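Local coordinates for SnoaL-like domain protein (PDB 6P44) that catalyses the isomerisation of delta-5 to delta-4 3-ketosteroids, as a steroid delta-isomerase of the SnoaL-like family from a thermophilic mycobacterium, at residues B[22-36]-B[46-59]. The protein carries 1 engineered substitution. Residues are numbered along the deposited sequence; the frame is centred on the assembly and turned at random.
Sequences QPDEIAALYADDATV and IGRQAIRGFYGNLE. With DNX (3,4-dinitrophenol), chain H.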
loop_
_atom_site.group_PDB
_atom_site.type_symbol
_atom_site.label_atom_id
_atom_site.label_comp_id
_atom_site.label_asym_id
_atom_site.label_seq_id
_atom_site.Cartn_x
_atom_site.Cartn_y
_atom_site.Cartn_z
ATOM N N GLN B 22 -17.178 -10.588 12.587
ATOM C CA GLN B 22 -17.280 -10.000 13.923
ATOM C C GLN B 22 -16.977 -8.506 13.854
ATOM O O GLN B 22 -15.878 -8.065 14.225
ATOM C CB GLN B 22 -16.334 -10.703 14.896
ATOM C CG GLN B 22 -16.739 -12.130 15.227
ATOM C CD GLN B 22 -15.757 -12.814 16.166
ATOM O OE1 GLN B 22 -14.545 -12.660 16.045
ATOM N NE2 GLN B 22 -16.281 -13.562 17.114
ATOM N N PRO B 23 -17.940 -7.691 13.417
ATOM C CA PRO B 23 -17.676 -6.246 13.296
ATOM C C PRO B 23 -17.378 -5.553 14.607
ATOM O O PRO B 23 -16.641 -4.564 14.598
ATOM C CB PRO B 23 -18.955 -5.697 12.653
ATOM C CG PRO B 23 -19.978 -6.754 12.844
ATOM C CD PRO B 23 -19.262 -8.053 12.889
ATOM N N ASP B 24 -17.948 -6.005 15.732
ATOM C CA ASP B 24 -17.623 -5.367 17.003
ATOM C C ASP B 24 -16.149 -5.544 17.317
ATOM O O ASP B 24 -15.471 -4.597 17.730
ATOM C CB ASP B 24 -18.458 -5.956 18.145
ATOM C CG ASP B 24 -19.920 -5.527 18.113
ATOM O OD1 ASP B 24 -20.248 -4.485 17.504
ATOM O OD2 ASP B 24 -20.744 -6.235 18.738
ATOM N N GLU B 25 -15.627 -6.751 17.107
ATOM C CA GLU B 25 -14.218 -7.009 17.376
ATOM C C GLU B 25 -13.314 -6.282 16.386
ATOM O O GLU B 25 -12.202 -5.876 16.745
ATOM C CB GLU B 25 -13.959 -8.519 17.360
ATOM C CG GLU B 25 -14.495 -9.276 18.584
ATOM C CD GLU B 25 -16.013 -9.246 18.703
ATOM O OE1 GLU B 25 -16.690 -8.798 17.752
ATOM O OE2 GLU B 25 -16.531 -9.675 19.755
ATOM N N ILE B 26 -13.761 -6.108 15.142
ATOM C CA ILE B 26 -12.995 -5.314 14.188
ATOM C C ILE B 26 -12.914 -3.880 14.670
ATOM O O ILE B 26 -11.839 -3.277 14.715
ATOM C CB ILE B 26 -13.642 -5.375 12.796
ATOM C CG1 ILE B 26 -13.494 -6.775 12.189
ATOM C CG2 ILE B 26 -13.005 -4.321 11.906
ATOM C CD1 ILE B 26 -14.327 -6.999 10.945
ATOM N N ALA B 27 -14.068 -3.296 14.993
ATOM C CA ALA B 27 -14.092 -1.884 15.347
ATOM C C ALA B 27 -13.227 -1.601 16.561
ATOM O O ALA B 27 -12.629 -0.527 16.657
ATOM C CB ALA B 27 -15.528 -1.421 15.588
ATOM N N ALA B 28 -13.134 -2.555 17.489
ATOM C CA ALA B 28 -12.338 -2.339 18.685
ATOM C C ALA B 28 -10.847 -2.256 18.386
ATOM O O ALA B 28 -10.089 -1.749 19.219
ATOM C CB ALA B 28 -12.611 -3.466 19.686
ATOM N N LEU B 29 -10.406 -2.753 17.232
ATOM C CA LEU B 29 -9.003 -2.624 16.859
ATOM C C LEU B 29 -8.650 -1.215 16.409
ATOM O O LEU B 29 -7.467 -0.852 16.409
ATOM C CB LEU B 29 -8.656 -3.593 15.725
ATOM C CG LEU B 29 -8.810 -5.074 16.051
ATOM C CD1 LEU B 29 -8.437 -5.885 14.837
ATOM C CD2 LEU B 29 -7.936 -5.467 17.238
ATOM N N TYR B 30 -9.639 -0.433 15.997
ATOM C CA TYR B 30 -9.399 0.892 15.457
ATOM C C TYR B 30 -9.385 1.935 16.563
ATOM O O TYR B 30 -10.064 1.800 17.584
ATOM C CB TYR B 30 -10.483 1.253 14.451
ATOM C CG TYR B 30 -10.316 0.605 13.087
ATOM C CD1 TYR B 30 -9.569 1.236 12.107
ATOM C CD2 TYR B 30 -10.935 -0.599 12.774
ATOM C CE1 TYR B 30 -9.440 0.700 10.845
ATOM C CE2 TYR B 30 -10.815 -1.151 11.495
ATOM C CZ TYR B 30 -10.049 -0.496 10.542
ATOM O OH TYR B 30 -9.887 -0.981 9.264
ATOM N N ALA B 31 -8.590 2.981 16.339
ATOM C CA ALA B 31 -8.548 4.146 17.207
ATOM C C ALA B 31 -9.866 4.915 17.153
ATOM O O ALA B 31 -10.642 4.807 16.199
ATOM C CB ALA B 31 -7.404 5.060 16.769
ATOM N N ASP B 32 -10.104 5.725 18.188
ATOM C CA ASP B 32 -11.352 6.483 18.267
ATOM C C ASP B 32 -11.545 7.388 17.054
ATOM O O ASP B 32 -12.679 7.582 16.595
ATOM C CB ASP B 32 -11.377 7.350 19.532
ATOM C CG ASP B 32 -11.466 6.545 20.835
ATOM O OD1 ASP B 32 -11.733 5.325 20.821
ATOM O OD2 ASP B 32 -11.258 7.171 21.891
ATOM N N ASP B 33 -10.458 7.971 16.539
ATOM C CA ASP B 33 -10.488 8.900 15.407
ATOM C C ASP B 33 -9.869 8.297 14.145
ATOM O O ASP B 33 -9.345 9.018 13.282
ATOM C CB ASP B 33 -9.775 10.198 15.775
ATOM C CG ASP B 33 -8.308 9.996 16.134
ATOM O OD1 ASP B 33 -7.858 8.846 16.346
ATOM O OD2 ASP B 33 -7.590 11.018 16.201
ATOM N N ALA B 34 -9.932 6.980 14.028
ATOM C CA ALA B 34 -9.337 6.296 12.898
ATOM C C ALA B 34 -10.093 6.618 11.618
ATOM O O ALA B 34 -11.246 7.055 11.638
ATOM C CB ALA B 34 -9.390 4.784 13.128
ATOM N N THR B 35 -9.431 6.369 10.496
ATOM C CA THR B 35 -10.037 6.493 9.183
ATOM C C THR B 35 -9.987 5.166 8.439
ATOM O O THR B 35 -9.025 4.402 8.555
ATOM C CB THR B 35 -9.321 7.566 8.348
ATOM O OG1 THR B 35 -7.926 7.242 8.213
ATOM C CG2 THR B 35 -9.457 8.925 9.008
ATOM N N VAL B 36 -11.026 4.908 7.648
ATOM C CA VAL B 36 -11.077 3.754 6.753
ATOM C C VAL B 36 -11.444 4.264 5.373
ATOM O O VAL B 36 -12.469 4.939 5.203
ATOM C CB VAL B 36 -12.091 2.692 7.213
ATOM C CG1 VAL B 36 -12.298 1.634 6.117
ATOM C CG2 VAL B 36 -11.621 2.037 8.503
ATOM N N ILE B 46 -14.824 8.118 9.049
ATOM C CA ILE B 46 -14.029 8.739 10.101
ATOM C C ILE B 46 -14.646 8.434 11.462
ATOM O O ILE B 46 -15.823 8.739 11.709
ATOM C CB ILE B 46 -13.924 10.261 9.887
ATOM C CG1 ILE B 46 -13.291 10.575 8.527
ATOM C CG2 ILE B 46 -13.107 10.902 11.013
ATOM C CD1 ILE B 46 -13.359 12.079 8.118
ATOM N N GLY B 47 -13.837 7.877 12.357
ATOM C CA GLY B 47 -14.236 7.618 13.737
ATOM C C GLY B 47 -14.801 6.225 13.933
ATOM O O GLY B 47 -15.346 5.608 13.023
ATOM N N ARG B 48 -14.690 5.721 15.171
ATOM C CA ARG B 48 -15.051 4.323 15.402
ATOM C C ARG B 48 -16.531 4.047 15.130
ATOM O O ARG B 48 -16.875 2.979 14.617
ATOM C CB ARG B 48 -14.639 3.819 16.792
ATOM C CG ARG B 48 -14.835 2.289 16.901
ATOM C CD ARG B 48 -14.487 1.684 18.268
ATOM N NE ARG B 48 -13.082 1.876 18.616
ATOM C CZ ARG B 48 -12.644 2.841 19.415
ATOM N NH1 ARG B 48 -13.499 3.698 19.962
ATOM N NH2 ARG B 48 -11.351 2.950 19.673
ATOM N N GLN B 49 -17.416 4.992 15.456
ATOM C CA GLN B 49 -18.844 4.771 15.231
ATOM C C GLN B 49 -19.143 4.560 13.749
ATOM O O GLN B 49 -19.866 3.626 13.376
ATOM C CB GLN B 49 -19.647 5.943 15.795
ATOM C CG GLN B 49 -19.559 6.048 17.304
ATOM C CD GLN B 49 -20.083 7.363 17.837
ATOM O OE1 GLN B 49 -19.329 8.321 17.991
ATOM N NE2 GLN B 49 -21.377 7.414 18.133
ATOM N N ALA B 50 -18.593 5.419 12.890
ATOM C CA ALA B 50 -18.768 5.261 11.446
ATOM C C ALA B 50 -18.111 3.980 10.944
ATOM O O ALA B 50 -18.644 3.297 10.064
ATOM C CB ALA B 50 -18.183 6.465 10.714
ATOM N N ILE B 51 -16.948 3.644 11.492
ATOM C CA ILE B 51 -16.251 2.426 11.095
ATOM C C ILE B 51 -17.052 1.189 11.497
ATOM O O ILE B 51 -17.208 0.257 10.703
ATOM C CB ILE B 51 -14.824 2.436 11.665
ATOM C CG1 ILE B 51 -13.999 3.513 10.956
ATOM C CG2 ILE B 51 -14.180 1.064 11.527
ATOM C CD1 ILE B 51 -12.666 3.840 11.621
ATOM N N ARG B 52 -17.587 1.165 12.721
ATOM C CA ARG B 52 -18.409 0.025 13.112
ATOM C C ARG B 52 -19.608 -0.129 12.179
ATOM O O ARG B 52 -19.969 -1.246 11.783
ATOM C CB ARG B 52 -18.849 0.162 14.569
ATOM C CG ARG B 52 -19.843 -0.892 15.018
ATOM C CD ARG B 52 -19.336 -2.312 14.813
ATOM N NE ARG B 52 -20.326 -3.302 15.233
ATOM C CZ ARG B 52 -21.393 -3.650 14.519
ATOM N NH1 ARG B 52 -21.638 -3.094 13.331
ATOM N NH2 ARG B 52 -22.231 -4.551 15.003
ATOM N N GLY B 53 -20.246 0.981 11.814
ATOM C CA GLY B 53 -21.378 0.882 10.906
ATOM C C GLY B 53 -20.965 0.321 9.562
ATOM O O GLY B 53 -21.664 -0.512 8.975
ATOM N N PHE B 54 -19.822 0.780 9.047
ATOM C CA PHE B 54 -19.318 0.290 7.766
ATOM C C PHE B 54 -19.176 -1.226 7.776
ATOM O O PHE B 54 -19.609 -1.910 6.841
ATOM C CB PHE B 54 -17.972 0.949 7.464
ATOM C CG PHE B 54 -17.265 0.374 6.261
ATOM C CD1 PHE B 54 -17.611 0.780 4.980
ATOM C CD2 PHE B 54 -16.268 -0.579 6.406
ATOM C CE1 PHE B 54 -16.971 0.253 3.868
ATOM C CE2 PHE B 54 -15.626 -1.107 5.300
ATOM C CZ PHE B 54 -15.980 -0.690 4.026
ATOM N N TYR B 55 -18.559 -1.767 8.824
ATOM C CA TYR B 55 -18.313 -3.199 8.891
ATOM C C TYR B 55 -19.552 -4.003 9.273
ATOM O O TYR B 55 -19.477 -5.235 9.331
ATOM C CB TYR B 55 -17.189 -3.482 9.881
ATOM C CG TYR B 55 -15.799 -3.204 9.361
ATOM C CD1 TYR B 55 -15.171 -4.082 8.490
ATOM C CD2 TYR B 55 -15.096 -2.086 9.780
ATOM C CE1 TYR B 55 -13.889 -3.836 8.026
ATOM C CE2 TYR B 55 -13.813 -1.834 9.316
ATOM C CZ TYR B 55 -13.219 -2.719 8.462
ATOM O OH TYR B 55 -11.947 -2.469 8.025
ATOM N N GLY B 56 -20.692 -3.350 9.496
ATOM C CA GLY B 56 -21.845 -4.043 10.041
ATOM C C GLY B 56 -22.345 -5.175 9.170
ATOM O O GLY B 56 -22.921 -6.141 9.675
ATOM N N ASN B 57 -22.135 -5.081 7.857
ATOM C CA ASN B 57 -22.629 -6.109 6.952
ATOM C C ASN B 57 -21.866 -7.420 7.064
ATOM O O ASN B 57 -22.324 -8.433 6.521
ATOM C CB ASN B 57 -22.577 -5.607 5.502
ATOM C CG ASN B 57 -21.218 -5.032 5.123
ATOM O OD1 ASN B 57 -20.265 -5.112 5.883
ATOM N ND2 ASN B 57 -21.136 -4.437 3.941
ATOM N N LEU B 58 -20.719 -7.435 7.733
ATOM C CA LEU B 58 -20.014 -8.689 7.942
ATOM C C LEU B 58 -20.579 -9.495 9.095
ATOM O O LEU B 58 -20.118 -10.617 9.312
ATOM C CB LEU B 58 -18.528 -8.435 8.223
ATOM C CG LEU B 58 -17.648 -7.946 7.076
ATOM C CD1 LEU B 58 -16.185 -7.890 7.527
ATOM C CD2 LEU B 58 -17.805 -8.836 5.842
ATOM N N GLU B 59 -21.572 -8.971 9.807
ATOM C CA GLU B 59 -22.128 -9.666 10.957
ATOM C C GLU B 59 -22.578 -11.062 10.562
ATOM O O GLU B 59 -23.393 -11.230 9.649
ATOM C CB GLU B 59 -23.312 -8.864 11.503
ATOM C CG GLU B 59 -23.357 -8.774 13.012
ATOM C CD GLU B 59 -24.366 -7.753 13.491
ATOM O OE1 GLU B 59 -25.572 -7.948 13.237
ATOM O OE2 GLU B 59 -23.950 -6.746 14.105
HETATM C C1 DNX H . -11.078 -5.189 3.920
HETATM C C2 DNX H . -12.279 -5.670 4.420
HETATM C C3 DNX H . -13.318 -5.901 3.548
HETATM N N3 DNX H . -14.571 -6.383 4.131
HETATM C C4 DNX H . -13.173 -5.672 2.187
HETATM N N4 DNX H . -14.260 -5.893 1.236
HETATM C C5 DNX H . -11.971 -5.204 1.692
HETATM C C6 DNX H . -10.922 -4.958 2.560
HETATM O O1 DNX H . -10.055 -4.951 4.785
HETATM O O31 DNX H . -15.373 -5.559 4.535
HETATM O O32 DNX H . -14.745 -7.590 4.214
HETATM O O41 DNX H . -14.379 -5.115 0.305
HETATM O O42 DNX H . -14.993 -6.856 1.408
#
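The outer part of the active-site tyrosine network of this ketosteroid isomerase lies in this contact, where Tyr30 OH and Tyr55 OH are 2.8 Å apart in a hydrogen bond. Tyr55 OH also bonds Tyr14 OH, which holds the bound 3,4-dinitrophenol. Tyr55 is thus the second shell behind Tyr14, and Tyr30 stands one step further out. Over one face of the Tyr55 ring, Ile26 CG2 sits 3.6 Å from the ring centroid, a CH-pi contact almost on the normal. With chi1 -69°, Ile26 CG2 lies anti to the backbone N and is turned onto the ring. The Tyr30 ring takes Ile51 CG2 over one face, offset toward the rim. Ile26 CD1 meets Leu58 CD1, and Leu58 lines the ligand pocket.

In the NTF2-like cone, the contact packs helix 23-29, and the strands after it, against helix 48-54. The N-to-C directions of the two helices are 147° apart, antiparallel but inclined. Polar contacts fasten both ends. Arg52 NE gives Asp24 OD1 a straight bond of 2.6 Å on the anti side of the carboxylate. In the conformer given, Arg52 NH2 also bonds Glu59 OE2, and Pro23 CB lies over the centre of the guanidinium. At the other end, Arg48 NH1 and NH2 form a salt bridge in which both nitrogens share Asp32 OD1, the carboxylate and guanidinium planes 89° apart. Arg48 NH2 also bonds Tyr30 O at 2.7 Å. Beside it, Gly47 N meets Ala34 O at 2.8 Å, nearly straight on. Ile51 CD1 packs 3.7 Å from Ala34 CB, and Ile51 CG1 touches Val36 CG2.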